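Long-range contact in rRNA N-glycosidase (Bougainvillea spectabilis, PDB 3CTK), which is a plant member of the ribosome-inactivating protein family, with a mixed alpha-helical and beta-sheet fold: residues Val123-Leu135 with Gly183-Asn196. Numbering follows the deposited sequence.
Sequences VDRKDLELGVYKL and GSFKPNFKVLNLEN
Leu130 and Phe185 form a single antiparallel bridge, a hydrogen-bonded pair that ties the loop entering helix 132-142 to the one entering helix 189-196 in the ribosome-inactivating protein fold. Leu130 N reaches Phe185 O at 2.7 Å, almost straight, and Phe185 N returns a bond to Leu130 O. With CG tucked between its own backbone N and carbonyl carbon (chi1 74°), Phe185 turns its ring so that one face lies against Leu130 CB. Leu130 CD1 meets Pro187 CD at 3.9 Å, the two side chains crossing at about a right angle, while Pro187 CG presses on Arg125 O. On the flank of the bridge, the extended Lys186 chain runs past Lys126 O to set its CE beside Glu129 CG; water 2 links Lys186 NZ to Asp127 OD1. Beyond Gly131, the N-cap of helix 132-142, water 4 joins Lys134 N to Gly183 O.

At the other end Arg125, its chain bent at chi3 (-76°), lays its guanidinium edge against helix 189-196, with Tyr114 making a cation-pi contact. Arg125 NH1 forms a salt bridge to Glu195 OE1 at 2.9 Å, guanidinium and carboxylate nearly coplanar. The Asn196 amide is turned steeply to that plane, yet its OD1 takes two bonds: Arg125 NH2 lies on a lone pair in the carbonyl plane, whereas Arg125 NH1, also 3.0 Å from Asn196 OD1, is tilted 35° from it.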
loop_
_atom_site.group_PDB
_atom_site.type_symbol
_atom_site.label_atom_id
_atom_site.label_comp_id
_atom_site.label_asym_id
_atom_site.label_seq_id
_atom_site.Cartn_x
_atom_site.Cartn_y
_atom_site.Cartn_z
ATOM N N VAL A 123 -13.991 -0.339 -12.065
ATOM C CA VAL A 123 -14.714 -0.315 -10.800
ATOM C C VAL A 123 -13.992 0.643 -9.859
ATOM O O VAL A 123 -12.767 0.609 -9.744
ATOM C CB VAL A 123 -14.784 -1.722 -10.150
ATOM C CG1 VAL A 123 -13.388 -2.229 -9.842
ATOM C CG2 VAL A 123 -15.631 -1.667 -8.876
ATOM N N ASP A 124 -14.751 1.505 -9.193
ATOM C CA ASP A 124 -14.152 2.470 -8.281
ATOM C C ASP A 124 -13.865 1.873 -6.902
ATOM O O ASP A 124 -14.485 0.886 -6.500
ATOM C CB ASP A 124 -15.062 3.689 -8.145
ATOM C CG ASP A 124 -14.325 4.987 -8.405
ATOM O OD1 ASP A 124 -13.371 5.293 -7.653
ATOM O OD2 ASP A 124 -14.690 5.694 -9.367
ATOM N N ARG A 125 -12.925 2.484 -6.182
ATOM C CA ARG A 125 -12.541 2.013 -4.852
ATOM C C ARG A 125 -13.714 1.794 -3.900
ATOM O O ARG A 125 -13.746 0.808 -3.163
ATOM C CB ARG A 125 -11.561 2.995 -4.201
ATOM C CG ARG A 125 -10.136 2.933 -4.724
ATOM C CD ARG A 125 -9.278 3.990 -4.033
ATOM N NE ARG A 125 -9.547 5.329 -4.549
ATOM C CZ ARG A 125 -9.163 6.458 -3.959
ATOM N NH1 ARG A 125 -8.490 6.424 -2.815
ATOM N NH2 ARG A 125 -9.436 7.624 -4.528
ATOM N N LYS A 126 -14.676 2.709 -3.911
ATOM C CA LYS A 126 -15.821 2.599 -3.015
ATOM C C LYS A 126 -16.691 1.371 -3.274
ATOM O O LYS A 126 -17.428 0.939 -2.386
ATOM C CB LYS A 126 -16.684 3.860 -3.098
ATOM C CG LYS A 126 -17.457 4.004 -4.398
ATOM C CD LYS A 126 -18.326 5.251 -4.383
ATOM C CE LYS A 126 -19.162 5.351 -5.646
ATOM N NZ LYS A 126 -18.317 5.442 -6.868
ATOM N N ASP A 127 -16.602 0.806 -4.478
ATOM C CA ASP A 127 -17.402 -0.365 -4.838
ATOM C C ASP A 127 -16.640 -1.688 -4.871
ATOM O O ASP A 127 -17.239 -2.742 -5.093
ATOM C CB ASP A 127 -18.065 -0.156 -6.206
ATOM C CG ASP A 127 -18.927 1.083 -6.250
ATOM O OD1 ASP A 127 -19.719 1.278 -5.308
ATOM O OD2 ASP A 127 -18.821 1.857 -7.227
ATOM N N LEU A 128 -15.330 -1.642 -4.655
ATOM C CA LEU A 128 -14.522 -2.858 -4.684
ATOM C C LEU A 128 -14.287 -3.425 -3.287
ATOM O O LEU A 128 -13.684 -2.773 -2.434
ATOM C CB LEU A 128 -13.176 -2.578 -5.361
ATOM C CG LEU A 128 -12.274 -3.791 -5.598
ATOM C CD1 LEU A 128 -12.971 -4.770 -6.535
ATOM C CD2 LEU A 128 -10.951 -3.337 -6.204
ATOM N N GLU A 129 -14.752 -4.650 -3.063
ATOM C CA GLU A 129 -14.607 -5.296 -1.764
ATOM C C GLU A 129 -13.166 -5.657 -1.436
ATOM O O GLU A 129 -12.430 -6.160 -2.283
ATOM C CB GLU A 129 -15.463 -6.558 -1.707
ATOM C CG GLU A 129 -16.901 -6.340 -2.126
ATOM C CD GLU A 129 -17.711 -7.616 -2.080
ATOM O OE1 GLU A 129 -18.216 -7.960 -0.989
ATOM O OE2 GLU A 129 -17.830 -8.280 -3.133
ATOM N N LEU A 130 -12.781 -5.396 -0.193
ATOM C CA LEU A 130 -11.442 -5.691 0.295
ATOM C C LEU A 130 -11.550 -6.823 1.315
ATOM O O LEU A 130 -12.628 -7.085 1.853
ATOM C CB LEU A 130 -10.842 -4.453 0.962
ATOM C CG LEU A 130 -10.761 -3.193 0.097
ATOM C CD1 LEU A 130 -10.270 -2.022 0.945
ATOM C CD2 LEU A 130 -9.825 -3.433 -1.077
ATOM N N GLY A 131 -10.431 -7.481 1.585
ATOM C CA GLY A 131 -10.435 -8.576 2.536
ATOM C C GLY A 131 -9.500 -9.679 2.093
ATOM O O GLY A 131 -9.123 -9.747 0.926
ATOM N N VAL A 132 -9.128 -10.553 3.020
ATOM C CA VAL A 132 -8.214 -11.641 2.704
ATOM C C VAL A 132 -8.728 -12.582 1.619
ATOM O O VAL A 132 -7.968 -12.990 0.736
ATOM C CB VAL A 132 -7.877 -12.451 3.975
ATOM C CG1 VAL A 132 -7.135 -13.723 3.610
ATOM C CG2 VAL A 132 -7.030 -11.597 4.905
ATOM N N TYR A 133 -10.012 -12.924 1.674
ATOM C CA TYR A 133 -10.596 -13.828 0.688
ATOM C C TYR A 133 -10.664 -13.159 -0.679
ATOM O O TYR A 133 -10.385 -13.788 -1.706
ATOM C CB TYR A 133 -12.004 -14.257 1.111
ATOM C CG TYR A 133 -12.541 -15.417 0.295
ATOM C CD1 TYR A 133 -12.073 -16.714 0.505
ATOM C CD2 TYR A 133 -13.480 -15.211 -0.717
ATOM C CE1 TYR A 133 -12.526 -17.782 -0.275
ATOM C CE2 TYR A 133 -13.939 -16.272 -1.504
ATOM C CZ TYR A 133 -13.456 -17.552 -1.277
ATOM O OH TYR A 133 -13.891 -18.601 -2.055
ATOM N N LYS A 134 -11.045 -11.886 -0.692
ATOM C CA LYS A 134 -11.134 -11.139 -1.940
ATOM C C LYS A 134 -9.746 -10.984 -2.545
ATOM O O LYS A 134 -9.584 -11.060 -3.760
ATOM C CB LYS A 134 -11.757 -9.764 -1.692
ATOM C CG LYS A 134 -13.216 -9.824 -1.247
ATOM C CD LYS A 134 -14.116 -10.424 -2.325
ATOM C CE LYS A 134 -15.571 -10.458 -1.865
ATOM N NZ LYS A 134 -16.480 -11.019 -2.907
ATOM N N LEU A 135 -8.742 -10.759 -1.699
ATOM C CA LEU A 135 -7.380 -10.613 -2.196
ATOM C C LEU A 135 -6.953 -11.932 -2.829
ATOM O O LEU A 135 -6.393 -11.945 -3.923
ATOM C CB LEU A 135 -6.422 -10.224 -1.064
ATOM C CG LEU A 135 -4.932 -10.128 -1.416
ATOM C CD1 LEU A 135 -4.712 -9.115 -2.532
ATOM C CD2 LEU A 135 -4.146 -9.736 -0.173
ATOM N N GLY A 183 -13.928 -11.547 6.937
ATOM C CA GLY A 183 -15.063 -11.080 6.164
ATOM C C GLY A 183 -14.595 -10.197 5.025
ATOM O O GLY A 183 -13.398 -10.136 4.734
ATOM N N SER A 184 -15.535 -9.518 4.377
ATOM C CA SER A 184 -15.220 -8.623 3.268
ATOM C C SER A 184 -15.890 -7.281 3.524
ATOM O O SER A 184 -16.926 -7.220 4.187
ATOM C CB SER A 184 -15.739 -9.200 1.946
ATOM O OG SER A 184 -15.183 -10.477 1.686
ATOM N N PHE A 185 -15.306 -6.207 3.002
ATOM C CA PHE A 185 -15.885 -4.887 3.196
ATOM C C PHE A 185 -15.445 -3.902 2.125
ATOM O O PHE A 185 -14.436 -4.103 1.450
ATOM C CB PHE A 185 -15.499 -4.328 4.575
ATOM C CG PHE A 185 -14.061 -3.871 4.672
ATOM C CD1 PHE A 185 -13.021 -4.793 4.731
ATOM C CD2 PHE A 185 -13.749 -2.510 4.692
ATOM C CE1 PHE A 185 -11.688 -4.372 4.810
ATOM C CE2 PHE A 185 -12.420 -2.075 4.771
ATOM C CZ PHE A 185 -11.388 -3.010 4.830
ATOM N N LYS A 186 -16.226 -2.841 1.966
ATOM C CA LYS A 186 -15.902 -1.788 1.018
ATOM C C LYS A 186 -15.413 -0.643 1.894
ATOM O O LYS A 186 -16.020 -0.336 2.918
ATOM C CB LYS A 186 -17.138 -1.389 0.213
ATOM C CG LYS A 186 -17.581 -2.474 -0.753
ATOM C CD LYS A 186 -18.958 -2.205 -1.326
ATOM C CE LYS A 186 -19.450 -3.410 -2.117
ATOM N NZ LYS A 186 -20.862 -3.251 -2.558
ATOM N N PRO A 187 -14.294 -0.010 1.512
ATOM C CA PRO A 187 -13.705 1.103 2.270
ATOM C C PRO A 187 -14.642 2.289 2.467
ATOM O O PRO A 187 -15.232 2.789 1.506
ATOM C CB PRO A 187 -12.465 1.451 1.451
ATOM C CG PRO A 187 -12.889 1.117 0.047
ATOM C CD PRO A 187 -13.595 -0.204 0.230
ATOM N N ASN A 188 -14.775 2.740 3.716
ATOM C CA ASN A 188 -15.657 3.858 4.015
ATOM C C ASN A 188 -15.058 5.202 3.618
ATOM O O ASN A 188 -13.926 5.273 3.137
ATOM C CB ASN A 188 -16.079 3.864 5.502
ATOM C CG ASN A 188 -14.921 4.108 6.465
ATOM O OD1 ASN A 188 -14.038 4.925 6.211
ATOM N ND2 ASN A 188 -14.946 3.415 7.601
ATOM N N PHE A 189 -15.831 6.267 3.812
ATOM C CA PHE A 189 -15.404 7.611 3.446
ATOM C C PHE A 189 -14.080 8.048 4.056
ATOM O O PHE A 189 -13.308 8.751 3.405
ATOM C CB PHE A 189 -16.489 8.627 3.814
ATOM C CG PHE A 189 -17.831 8.324 3.212
ATOM C CD1 PHE A 189 -18.832 7.727 3.972
ATOM C CD2 PHE A 189 -18.092 8.627 1.880
ATOM C CE1 PHE A 189 -20.076 7.435 3.411
ATOM C CE2 PHE A 189 -19.333 8.338 1.310
ATOM C CZ PHE A 189 -20.324 7.742 2.078
ATOM N N LYS A 190 -13.820 7.648 5.298
ATOM C CA LYS A 190 -12.575 8.029 5.960
ATOM C C LYS A 190 -11.379 7.289 5.376
ATOM O O LYS A 190 -10.319 7.882 5.158
ATOM C CB LYS A 190 -12.656 7.776 7.472
ATOM C CG LYS A 190 -11.363 8.127 8.209
ATOM C CD LYS A 190 -11.544 8.206 9.725
ATOM C CE LYS A 190 -10.205 8.500 10.408
ATOM N NZ LYS A 190 -10.339 8.746 11.872
ATOM N N VAL A 191 -11.543 5.994 5.132
ATOM C CA VAL A 191 -10.460 5.205 4.550
ATOM C C VAL A 191 -10.018 5.867 3.244
ATOM O O VAL A 191 -8.834 6.135 3.039
ATOM C CB VAL A 191 -10.914 3.761 4.262
ATOM C CG1 VAL A 191 -9.827 3.017 3.494
ATOM C CG2 VAL A 191 -11.216 3.043 5.572
ATOM N N LEU A 192 -10.982 6.148 2.377
ATOM C CA LEU A 192 -10.700 6.782 1.093
ATOM C C LEU A 192 -10.075 8.168 1.240
ATOM O O LEU A 192 -9.160 8.523 0.496
ATOM C CB LEU A 192 -11.987 6.864 0.260
ATOM C CG LEU A 192 -12.304 5.660 -0.639
ATOM C CD1 LEU A 192 -11.894 4.370 0.030
ATOM C CD2 LEU A 192 -13.785 5.654 -0.981
ATOM N N ASN A 193 -10.555 8.944 2.207
ATOM C CA ASN A 193 -10.031 10.291 2.420
ATOM C C ASN A 193 -8.564 10.261 2.853
ATOM O O ASN A 193 -7.748 11.042 2.361
ATOM C CB ASN A 193 -10.866 11.024 3.473
ATOM C CG ASN A 193 -10.456 12.472 3.631
ATOM O OD1 ASN A 193 -10.577 13.268 2.698
ATOM N ND2 ASN A 193 -9.966 12.822 4.811
ATOM N N LEU A 194 -8.232 9.364 3.777
ATOM C CA LEU A 194 -6.854 9.247 4.247
ATOM C C LEU A 194 -5.945 8.835 3.092
ATOM O O LEU A 194 -4.846 9.370 2.935
ATOM C CB LEU A 194 -6.766 8.227 5.394
ATOM C CG LEU A 194 -7.418 8.657 6.720
ATOM C CD1 LEU A 194 -7.411 7.507 7.705
ATOM C CD2 LEU A 194 -6.671 9.847 7.300
ATOM N N GLU A 195 -6.410 7.891 2.278
ATOM C CA GLU A 195 -5.635 7.432 1.129
ATOM C C GLU A 195 -5.311 8.598 0.193
ATOM O O GLU A 195 -4.213 8.677 -0.360
ATOM C CB GLU A 195 -6.411 6.361 0.349
ATOM C CG GLU A 195 -6.578 5.035 1.084
ATOM C CD GLU A 195 -7.382 4.021 0.282
ATOM O OE1 GLU A 195 -7.792 4.352 -0.854
ATOM O OE2 GLU A 195 -7.606 2.895 0.787
ATOM N N ASN A 196 -6.268 9.505 0.024
ATOM C CA ASN A 196 -6.077 10.651 -0.856
ATOM C C ASN A 196 -5.240 11.775 -0.258
ATOM O O ASN A 196 -4.847 12.692 -0.981
ATOM C CB ASN A 196 -7.426 11.254 -1.275
ATOM C CG ASN A 196 -8.318 10.269 -2.009
ATOM O OD1 ASN A 196 -7.843 9.381 -2.716
ATOM N ND2 ASN A 196 -9.628 10.439 -1.856
HETATM O O HOH W 1 -17.887 2.162 0.242
HETATM O O HOH W 2 -21.285 -0.540 -4.037
HETATM O O HOH W 3 -11.692 -12.376 4.197
HETATM O O HOH W 4 -12.569 -10.933 1.717
#